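Local coordinates for Cys-Gly metallodipeptidase DUG1 (Saccharomyces cerevisiae, PDB 4G1P), which hydrolyses the Cys-Gly dipeptide as a homodimeric M20-family metallopeptidase and serves as the catalytic component of the yeast complex that degrades glutathione, at residues A26-A31 with P118-I123; V97-H102 with V161-C166; G128-R133 with E454-S459; D194-S199 with L433-L438. One frame throughout, in Å; residues are numbered along the deposited sequence.

Contact 1. Residues A26-A31 with P118-I123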
# COMPACT_ATOMS: atom_id res chain seq x y z
N ALA A 26 -29.49 4.27 -5.14
CA ALA A 26 -28.72 3.05 -5.05
C ALA A 26 -27.21 3.31 -5.07
O ALA A 26 -26.46 2.81 -4.23
CB ALA A 26 -29.10 2.12 -6.20
N ILE A 27 -26.78 4.10 -6.04
CA ILE A 27 -25.37 4.41 -6.22
C ILE A 27 -24.84 5.19 -5.00
O ILE A 27 -23.66 5.12 -4.69
CB ILE A 27 -25.18 5.19 -7.55
CG1 ILE A 27 -25.47 4.27 -8.73
CG2 ILE A 27 -23.80 5.78 -7.67
CD1 ILE A 27 -24.67 2.99 -8.72
N GLN A 28 -25.72 5.89 -4.30
CA GLN A 28 -25.30 6.72 -3.17
C GLN A 28 -24.97 5.92 -1.92
O GLN A 28 -24.24 6.37 -1.06
CB GLN A 28 -26.34 7.77 -2.83
CG GLN A 28 -25.84 9.18 -3.00
CD GLN A 28 -26.94 10.11 -3.50
OE1 GLN A 28 -26.76 10.85 -4.49
NE2 GLN A 28 -28.10 10.08 -2.82
N ILE A 29 -25.54 4.72 -1.81
CA ILE A 29 -25.21 3.86 -0.69
C ILE A 29 -23.97 3.06 -1.06
O ILE A 29 -24.02 2.19 -1.93
CB ILE A 29 -26.35 2.92 -0.38
CG1 ILE A 29 -27.66 3.68 -0.34
CG2 ILE A 29 -26.08 2.18 0.90
CD1 ILE A 29 -28.88 2.79 -0.28
N PRO A 30 -22.83 3.36 -0.42
CA PRO A 30 -21.57 2.73 -0.81
C PRO A 30 -21.40 1.30 -0.29
O PRO A 30 -20.61 1.08 0.62
CB PRO A 30 -20.52 3.65 -0.17
CG PRO A 30 -21.20 4.21 1.01
CD PRO A 30 -22.65 4.35 0.65
N ALA A 31 -22.13 0.36 -0.87
CA ALA A 31 -22.05 -1.06 -0.52
C ALA A 31 -20.70 -1.68 -0.90
O ALA A 31 -20.64 -2.57 -1.76
CB ALA A 31 -23.17 -1.82 -1.21
N PRO A 118 -17.16 9.51 -6.51
CA PRO A 118 -17.56 8.16 -6.95
C PRO A 118 -18.93 7.71 -6.46
O PRO A 118 -19.60 6.95 -7.16
CB PRO A 118 -16.44 7.27 -6.41
CG PRO A 118 -15.74 8.08 -5.36
CD PRO A 118 -15.86 9.49 -5.82
N PHE A 119 -19.36 8.19 -5.29
CA PHE A 119 -20.69 7.80 -4.82
C PHE A 119 -21.72 8.90 -4.91
O PHE A 119 -22.74 8.84 -4.26
CB PHE A 119 -20.65 7.19 -3.42
CG PHE A 119 -19.74 6.00 -3.32
CD1 PHE A 119 -20.20 4.73 -3.66
CD2 PHE A 119 -18.43 6.14 -2.92
CE1 PHE A 119 -19.37 3.64 -3.58
CE2 PHE A 119 -17.59 5.05 -2.85
CZ PHE A 119 -18.06 3.80 -3.17
N LYS A 120 -21.45 9.91 -5.72
CA LYS A 120 -22.49 10.82 -6.13
C LYS A 120 -22.70 10.57 -7.60
O LYS A 120 -21.84 10.91 -8.41
CB LYS A 120 -22.10 12.28 -5.89
CG LYS A 120 -21.76 12.63 -4.45
CD LYS A 120 -22.90 12.31 -3.48
CE LYS A 120 -23.91 13.45 -3.38
NZ LYS A 120 -25.19 13.04 -2.72
N LEU A 121 -23.81 9.95 -7.96
CA LEU A 121 -24.07 9.63 -9.36
C LEU A 121 -24.29 10.90 -10.19
O LEU A 121 -25.28 11.60 -9.99
CB LEU A 121 -25.29 8.71 -9.49
CG LEU A 121 -25.58 8.35 -10.95
CD1 LEU A 121 -24.57 7.31 -11.43
CD2 LEU A 121 -27.01 7.87 -11.13
N VAL A 122 -23.38 11.19 -11.11
CA VAL A 122 -23.55 12.32 -11.99
C VAL A 122 -24.15 11.86 -13.31
O VAL A 122 -23.55 11.04 -14.01
CB VAL A 122 -22.21 12.98 -12.31
CG1 VAL A 122 -22.35 13.97 -13.48
CG2 VAL A 122 -21.65 13.65 -11.06
N ILE A 123 -25.32 12.39 -13.64
CA ILE A 123 -26.04 12.02 -14.85
C ILE A 123 -26.01 13.17 -15.85
O ILE A 123 -26.57 14.22 -15.60
CB ILE A 123 -27.52 11.69 -14.55
CG1 ILE A 123 -27.62 10.50 -13.60
CG2 ILE A 123 -28.30 11.45 -15.85
CD1 ILE A 123 -29.01 9.96 -13.44
O HOH W 1 -25.54 9.31 -6.21
O HOH W 2 -25.94 12.98 -6.99
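Pro118 only brushes Ile27, its carbonyl O lying 4.4 Å from Ile27 CG2. Phe119 does more: Pro30 CB sits over one face of its ring, 3.7 Å from the centroid and 16° off the normal, a CH-pi contact for which the slim, rigid proline ring is well shaped. Ile27 O approaches the same ring at its edge, in the ring plane. The backbone carbonyl of Phe119 faces Gln28, whose CA lies 3.5 Å from Phe119 O in a CA-H...O contact. Lys120 starts off away from Gln28, but bends at chi2 and chi3 bring its ammonium back, and NZ gives a weak hydrogen bond of 3.2 Å to Gln28 OE1. With an alanine here instead of Gln28, Lys120 NZ would probably lose this amide partner. A water appears to link Gln28 OE1 to Leu121 N, though modelled rather close. Leu121 CB then meets Ile27 CG2 at 3.8 Å, two branched aliphatic chains placed where the contact turns apolar. After helix 16-28, Pro30 centres an inverse gamma turn that fits the helix end against the loop entering the small antiparallel sheet of the catalytic domain.

Contact 2. Residues V97-H102 with V161-C166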
# COMPACT_ATOMS: atom_id res chain seq x y z
N VAL A 97 -37.84 -17.31 -15.65
CA VAL A 97 -36.46 -16.88 -15.82
C VAL A 97 -35.86 -16.36 -14.52
O VAL A 97 -36.43 -15.47 -13.87
CB VAL A 97 -36.31 -15.81 -16.90
CG1 VAL A 97 -34.85 -15.43 -17.06
CG2 VAL A 97 -36.86 -16.30 -18.21
N LEU A 98 -34.73 -16.93 -14.12
CA LEU A 98 -34.00 -16.43 -12.97
C LEU A 98 -32.96 -15.43 -13.45
O LEU A 98 -32.16 -15.73 -14.35
CB LEU A 98 -33.33 -17.58 -12.22
CG LEU A 98 -32.36 -17.22 -11.09
CD1 LEU A 98 -33.01 -16.26 -10.15
CD2 LEU A 98 -31.96 -18.45 -10.31
N VAL A 99 -33.00 -14.23 -12.87
CA VAL A 99 -31.95 -13.25 -13.13
C VAL A 99 -31.08 -13.04 -11.91
O VAL A 99 -31.57 -12.91 -10.79
CB VAL A 99 -32.49 -11.90 -13.66
CG1 VAL A 99 -33.15 -12.08 -15.01
CG2 VAL A 99 -33.46 -11.26 -12.66
N TYR A 100 -29.77 -13.01 -12.15
CA TYR A 100 -28.78 -12.80 -11.10
C TYR A 100 -27.96 -11.55 -11.39
O TYR A 100 -27.65 -11.24 -12.55
CB TYR A 100 -27.84 -14.00 -11.04
CG TYR A 100 -26.50 -13.72 -10.40
CD1 TYR A 100 -25.44 -13.20 -11.14
CD2 TYR A 100 -26.29 -14.01 -9.06
CE1 TYR A 100 -24.23 -12.94 -10.55
CE2 TYR A 100 -25.08 -13.77 -8.47
CZ TYR A 100 -24.05 -13.24 -9.22
OH TYR A 100 -22.85 -13.00 -8.62
N GLY A 101 -27.58 -10.86 -10.31
CA GLY A 101 -26.69 -9.72 -10.37
C GLY A 101 -26.11 -9.46 -8.99
O GLY A 101 -26.32 -10.25 -8.06
N HIS A 102 -25.39 -8.37 -8.83
CA HIS A 102 -24.81 -8.10 -7.53
C HIS A 102 -24.84 -6.64 -7.16
O HIS A 102 -24.58 -5.76 -7.99
CB HIS A 102 -23.40 -8.68 -7.41
CG HIS A 102 -22.37 -8.00 -8.26
ND1 HIS A 102 -21.65 -6.90 -7.83
CD2 HIS A 102 -21.90 -8.29 -9.50
CE1 HIS A 102 -20.80 -6.54 -8.78
NE2 HIS A 102 -20.93 -7.37 -9.80
N VAL A 161 -43.00 -13.59 -18.68
CA VAL A 161 -42.51 -14.75 -17.94
C VAL A 161 -42.72 -14.59 -16.45
O VAL A 161 -43.17 -13.55 -16.00
CB VAL A 161 -41.00 -15.03 -18.19
CG1 VAL A 161 -40.67 -15.16 -19.69
CG2 VAL A 161 -40.13 -13.96 -17.52
N ASN A 162 -42.40 -15.62 -15.68
CA ASN A 162 -42.29 -15.47 -14.24
C ASN A 162 -40.84 -15.15 -13.91
O ASN A 162 -39.95 -15.94 -14.20
CB ASN A 162 -42.71 -16.75 -13.52
CG ASN A 162 -44.12 -17.18 -13.87
OD1 ASN A 162 -45.09 -16.45 -13.65
ND2 ASN A 162 -44.24 -18.37 -14.42
N LEU A 163 -40.61 -13.97 -13.33
CA LEU A 163 -39.27 -13.55 -13.01
C LEU A 163 -38.90 -14.01 -11.61
O LEU A 163 -39.72 -13.98 -10.70
CB LEU A 163 -39.14 -12.04 -13.12
CG LEU A 163 -37.68 -11.64 -13.30
CD1 LEU A 163 -37.16 -12.17 -14.64
CD2 LEU A 163 -37.51 -10.14 -13.18
N VAL A 164 -37.66 -14.45 -11.45
CA VAL A 164 -37.15 -14.86 -10.15
C VAL A 164 -35.80 -14.22 -10.01
O VAL A 164 -35.04 -14.14 -10.98
CB VAL A 164 -37.03 -16.39 -10.04
CG1 VAL A 164 -36.33 -16.79 -8.75
CG2 VAL A 164 -38.39 -17.01 -10.10
N THR A 165 -35.51 -13.73 -8.82
CA THR A 165 -34.36 -12.88 -8.62
C THR A 165 -33.39 -13.53 -7.68
O THR A 165 -33.79 -14.22 -6.76
CB THR A 165 -34.80 -11.50 -8.10
OG1 THR A 165 -34.08 -10.50 -8.79
CG2 THR A 165 -34.51 -11.33 -6.66
N CYS A 166 -32.11 -13.31 -7.92
CA CYS A 166 -31.07 -13.77 -7.01
C CYS A 166 -29.91 -12.75 -7.00
O CYS A 166 -28.97 -12.84 -7.79
CB CYS A 166 -30.59 -15.17 -7.41
SG CYS A 166 -29.29 -15.85 -6.34
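With CG anti to the backbone N (chi1 172°) and chi2 near 51°, Leu98 turns CD1 toward the neighbouring strand, where it meets Val164 CG1 at 3.6 Å and Cys166 CB at 3.8 Å. Tyr100 also has CG anti to N (chi1 159°), which lays its ring beside Cys166; Cys166 O comes obliquely to CD2. The hydroxyl of Tyr100 reaches Glu168 by a hydrogen bond. On the other face of the sheet Val99 CG1 touches Leu163 CD1 at 4.0 Å, the two chains crossing at about a right angle, and Val97 CG2 meets Val161 CG2. Branched and apolar residues suit both faces because both are buried: helix 426-433 packs on Leu98 and Cys166, helix 458-477 on Val97 and Val161.

The backbones run parallel. Val97 N bonds to Asn162 O and Val164 N to Val97 O; Val99 N then meets Val164 O at 2.8 Å, and Cys166 N binds Val99 O at 2.9 Å. The last link, Gly101 N to Cys166 O, is weak. The connection between the strands carries the hairpin 122-131 and then helix 135-154, giving an elaborated beta-alpha-beta crossover of the M20 catalytic domain. Beyond the paired residues strand 96-102 ends at His102, a zinc ligand by similarity, in keeping with an active site at the carboxyl ends of parallel strands.

Contact 3. Residues G128-R133 with E454-S459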
# COMPACT_ATOMS: atom_id res chain seq x y z
N GLY A 128 -24.76 12.07 -22.53
CA GLY A 128 -25.34 10.74 -22.45
C GLY A 128 -24.52 9.75 -21.65
O GLY A 128 -24.33 8.61 -22.08
N ILE A 129 -24.00 10.18 -20.50
CA ILE A 129 -23.26 9.28 -19.61
C ILE A 129 -23.67 9.45 -18.16
O ILE A 129 -24.08 10.52 -17.73
CB ILE A 129 -21.74 9.48 -19.70
CG1 ILE A 129 -21.40 10.96 -19.80
CG2 ILE A 129 -21.17 8.76 -20.91
CD1 ILE A 129 -21.26 11.66 -18.46
N MET A 130 -23.55 8.36 -17.43
CA MET A 130 -23.74 8.37 -15.99
C MET A 130 -22.42 7.95 -15.37
O MET A 130 -21.87 6.91 -15.74
CB MET A 130 -24.87 7.42 -15.62
CG MET A 130 -26.13 7.67 -16.44
SD MET A 130 -27.54 6.65 -15.97
CE MET A 130 -27.06 5.03 -16.58
N LYS A 131 -21.89 8.78 -14.47
CA LYS A 131 -20.61 8.50 -13.83
C LYS A 131 -20.81 8.20 -12.35
O LYS A 131 -21.41 9.00 -11.62
CB LYS A 131 -19.65 9.69 -13.99
CG LYS A 131 -19.70 10.28 -15.39
CD LYS A 131 -18.77 11.46 -15.54
CE LYS A 131 -17.33 10.97 -15.69
NZ LYS A 131 -17.25 9.81 -16.64
N GLY A 132 -20.32 7.05 -11.92
CA GLY A 132 -20.42 6.66 -10.52
C GLY A 132 -19.91 5.25 -10.33
O GLY A 132 -19.98 4.43 -11.25
N ARG A 133 -19.36 4.97 -9.14
CA ARG A 133 -18.88 3.62 -8.83
C ARG A 133 -20.05 2.65 -8.74
O ARG A 133 -20.99 2.87 -7.99
CB ARG A 133 -18.10 3.58 -7.51
CG ARG A 133 -17.91 2.17 -6.95
CD ARG A 133 -17.05 1.29 -7.88
NE ARG A 133 -15.61 1.51 -7.72
CZ ARG A 133 -14.76 1.79 -8.70
NH1 ARG A 133 -15.19 1.89 -9.95
NH2 ARG A 133 -13.48 1.96 -8.44
N GLU A 454 -15.84 5.24 -13.40
CA GLU A 454 -16.72 4.21 -13.94
C GLU A 454 -17.98 4.86 -14.50
O GLU A 454 -18.66 5.64 -13.81
CB GLU A 454 -17.09 3.20 -12.85
CG GLU A 454 -17.82 1.97 -13.38
CD GLU A 454 -18.42 1.12 -12.27
OE1 GLU A 454 -17.78 1.00 -11.21
OE2 GLU A 454 -19.53 0.57 -12.46
N LYS A 455 -18.29 4.55 -15.75
CA LYS A 455 -19.38 5.19 -16.45
C LYS A 455 -20.32 4.16 -17.05
O LYS A 455 -19.95 3.00 -17.26
CB LYS A 455 -18.83 6.06 -17.58
CG LYS A 455 -18.94 5.40 -18.97
CD LYS A 455 -17.59 5.37 -19.67
CE LYS A 455 -17.72 5.08 -21.16
NZ LYS A 455 -18.28 3.74 -21.45
N LEU A 456 -21.55 4.58 -17.31
CA LEU A 456 -22.49 3.81 -18.09
C LEU A 456 -23.10 4.77 -19.09
O LEU A 456 -23.65 5.79 -18.70
CB LEU A 456 -23.59 3.20 -17.21
CG LEU A 456 -24.56 2.29 -17.99
CD1 LEU A 456 -23.80 1.24 -18.76
CD2 LEU A 456 -25.59 1.62 -17.06
N ASP A 457 -22.98 4.47 -20.38
CA ASP A 457 -23.58 5.33 -21.39
C ASP A 457 -25.08 5.14 -21.33
O ASP A 457 -25.57 4.01 -21.20
CB ASP A 457 -23.04 5.00 -22.77
CG ASP A 457 -21.54 5.19 -22.88
OD1 ASP A 457 -21.10 6.34 -23.09
OD2 ASP A 457 -20.81 4.19 -22.73
N ILE A 458 -25.82 6.24 -21.38
CA ILE A 458 -27.28 6.20 -21.29
C ILE A 458 -27.87 5.38 -22.45
O ILE A 458 -28.90 4.72 -22.29
CB ILE A 458 -27.89 7.62 -21.22
CG1 ILE A 458 -27.34 8.37 -20.01
CG2 ILE A 458 -29.39 7.55 -21.09
CD1 ILE A 458 -27.93 9.75 -19.81
N SER A 459 -27.19 5.40 -23.59
CA SER A 459 -27.63 4.61 -24.74
C SER A 459 -27.60 3.12 -24.45
O SER A 459 -28.47 2.39 -24.89
CB SER A 459 -26.80 4.92 -25.99
OG SER A 459 -25.47 4.49 -25.82
O HOH W 3 -25.51 7.45 -24.40
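Gly128 O takes the N-H of Ile458, the first residue of helix 458-477, from well above its carbonyl plane, 53° out of it, at 2.9 Å. Gly128, with positive phi, and Ile129 form a G1 beta bulge, a place that suits glycine, at the end of the hairpin that strand 455-457 extends to a three-stranded antiparallel sheet. Met130 and Leu456 form its hydrogen-bonded pair, N to O both ways, and their side chains lie side by side: Met130 CE rests 3.7 Å from Leu456 CD2, while Met130 CG touches Ile458 CG1. These flexible and branched apolar chains fill the face that Phe461 and helix 16-28 cover. On the other face Ile129 CG2 approaches OD1 of Asp457; the other oxygen, OD2, forms salt bridges with Lys455 NZ and Arg444. Asp446 and Asp447 also bind the lysine ammonium.

At the far end Glu454 O accepts from Gly132 N, and the Glu454 carboxylate grips the start of helix 135-154, OE1 at Gly134 N and OE2 at the N-H groups of Thr136 and Asp137, a zinc ligand. Arg133 NH1, also bonded to Ser451 O, forms a salt bridge with OE1. An alanine in place of Glu454 would probably leave the helix-start N-H groups without these acceptors and Arg133 without this carboxylate. Arg133 NH1 meets the anti lone pair of Glu454 OE1 at 3.0 Å, guanidinium and carboxylate planes 24° apart.

Contact 4. Residues D194-S199 with L433-L438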
# COMPACT_ATOMS: atom_id res chain seq x y z
N ASP A 194 -36.56 -22.23 -15.52
CA ASP A 194 -36.35 -22.76 -16.86
C ASP A 194 -35.10 -22.22 -17.55
O ASP A 194 -34.67 -22.75 -18.57
CB ASP A 194 -37.57 -22.48 -17.73
CG ASP A 194 -38.82 -23.11 -17.18
OD1 ASP A 194 -38.78 -24.32 -16.88
OD2 ASP A 194 -39.82 -22.39 -17.01
N ALA A 195 -34.52 -21.18 -16.98
CA ALA A 195 -33.44 -20.48 -17.65
C ALA A 195 -32.88 -19.45 -16.71
O ALA A 195 -33.59 -18.97 -15.82
CB ALA A 195 -33.94 -19.81 -18.93
N VAL A 196 -31.61 -19.12 -16.91
CA VAL A 196 -30.96 -18.11 -16.12
C VAL A 196 -30.32 -17.07 -17.03
O VAL A 196 -29.62 -17.41 -17.99
CB VAL A 196 -29.91 -18.73 -15.20
CG1 VAL A 196 -29.04 -17.64 -14.55
CG2 VAL A 196 -30.59 -19.58 -14.14
N CYS A 197 -30.58 -15.80 -16.73
CA CYS A 197 -29.94 -14.69 -17.42
C CYS A 197 -29.10 -13.84 -16.46
O CYS A 197 -29.51 -13.56 -15.33
CB CYS A 197 -30.98 -13.80 -18.10
SG CYS A 197 -30.18 -12.64 -19.18
N ILE A 198 -27.93 -13.42 -16.92
CA ILE A 198 -27.05 -12.59 -16.12
C ILE A 198 -26.60 -11.40 -16.93
O ILE A 198 -26.13 -11.56 -18.06
CB ILE A 198 -25.80 -13.35 -15.67
CG1 ILE A 198 -26.16 -14.43 -14.65
CG2 ILE A 198 -24.79 -12.41 -15.05
CD1 ILE A 198 -24.98 -15.33 -14.30
N SER A 199 -26.75 -10.21 -16.36
CA SER A 199 -26.21 -9.01 -16.97
C SER A 199 -25.12 -8.49 -16.07
O SER A 199 -25.38 -7.75 -15.13
CB SER A 199 -27.31 -7.97 -17.14
OG SER A 199 -26.85 -6.89 -17.90
N LEU A 433 -28.95 -26.17 -11.42
CA LEU A 433 -30.34 -26.01 -11.82
C LEU A 433 -30.61 -26.79 -13.09
O LEU A 433 -31.77 -27.02 -13.46
CB LEU A 433 -30.69 -24.53 -12.02
CG LEU A 433 -30.56 -23.57 -10.83
CD1 LEU A 433 -31.25 -22.24 -11.13
CD2 LEU A 433 -31.08 -24.19 -9.51
N ASN A 434 -29.54 -27.21 -13.75
CA ASN A 434 -29.61 -27.84 -15.07
C ASN A 434 -30.47 -27.08 -16.07
O ASN A 434 -31.48 -27.58 -16.54
CB ASN A 434 -30.03 -29.31 -14.97
CG ASN A 434 -29.00 -30.15 -14.22
OD1 ASN A 434 -29.23 -30.53 -13.07
ND2 ASN A 434 -27.86 -30.44 -14.87
N THR A 435 -30.05 -25.85 -16.36
CA THR A 435 -30.66 -25.03 -17.40
C THR A 435 -29.53 -24.37 -18.16
O THR A 435 -28.37 -24.49 -17.79
CB THR A 435 -31.53 -23.92 -16.81
OG1 THR A 435 -30.82 -23.29 -15.74
CG2 THR A 435 -32.83 -24.49 -16.28
N SER A 436 -29.88 -23.65 -19.22
CA SER A 436 -28.90 -22.86 -19.94
C SER A 436 -28.72 -21.52 -19.24
O SER A 436 -29.60 -21.05 -18.52
CB SER A 436 -29.36 -22.62 -21.36
OG SER A 436 -30.59 -21.94 -21.37
N VAL A 437 -27.56 -20.90 -19.46
CA VAL A 437 -27.32 -19.57 -18.94
C VAL A 437 -26.97 -18.66 -20.10
O VAL A 437 -26.21 -19.05 -20.98
CB VAL A 437 -26.16 -19.55 -17.93
CG1 VAL A 437 -25.79 -18.12 -17.58
CG2 VAL A 437 -26.53 -20.34 -16.66
N LEU A 438 -27.55 -17.47 -20.10
CA LEU A 438 -27.22 -16.43 -21.06
C LEU A 438 -26.57 -15.22 -20.38
O LEU A 438 -27.06 -14.75 -19.34
CB LEU A 438 -28.49 -15.99 -21.77
CG LEU A 438 -28.40 -14.64 -22.47
CD1 LEU A 438 -27.59 -14.76 -23.74
CD2 LEU A 438 -29.79 -14.11 -22.76
O HOH W 4 -32.78 -23.06 -20.14
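The edge of the six-stranded sheet of the catalytic domain is formed where Val196 and Cys197 pair in parallel with Val437 and Leu438. Three backbone bonds tie them: Val196 N to Ser436 O, Leu438 N to Val196 O at 3.0 Å, and Ile198 N to Leu438 O at 2.9 Å. Val196 O is gripped twice, since Gln398 NE2 of helix 397-410 donates to it as well; the same amide reaches Ser436 OG, a small polar side chain that suits this partly exposed position.

The beta-branched Val196 and Val437 fit their paired positions because they fill the space beside the extended chain. Val196 CB meets Val437 CG2 at 4.0 Å, and Val196 CG2 meets Leu433 CD1 at 4.1 Å, the side chains of Val196 and Leu433 crossing at about a right angle. On the other face Cys197 SG lies 3.9 Å from Leu438 CD2, and Tyr471 of helix 458-477 touches both side chains.

Strand 437-439 follows helix 426-433, and Asn434, with positive phi, is where the chain leaves that helix and turns toward the sheet. Between the two paired strands the chain makes the long excursion that includes the lid, an insertion known from the M20 peptidases.

Just before the paired residues, Thr435 packs on Asp194. Its chi1 of 46° sets CG2 anti to the carbonyl carbon, and this methyl lies 3.4 Å from Asp194 O, while OG1 stands 4.0 Å from Val196 CG2. A water lies between Asp194 O and Ser436 N, accepting from Ser436 N at 3.1 Å.

The four contacts divide between two sheets of the catalytic domain. Contacts 2 and 4, centres about 9 Å apart, share the mixed six-stranded sheet: strand 96-102 lies between 162-168 and 195-198, and 437-439 forms the edge beyond. Contacts 1 and 3, about 11 Å apart, meet at the small antiparallel sheet, where strand 122-124 pairs with 129-131. The two groups stand some 24 to 29 Å apart between centres. Along the chain contact 2 alternates with contacts 1 and 3, and contact 4 falls wholly within the long span between the segments of contact 3. Far-apart parts of the sequence, from both sides of the lid insertion, thus build one domain around the zinc site.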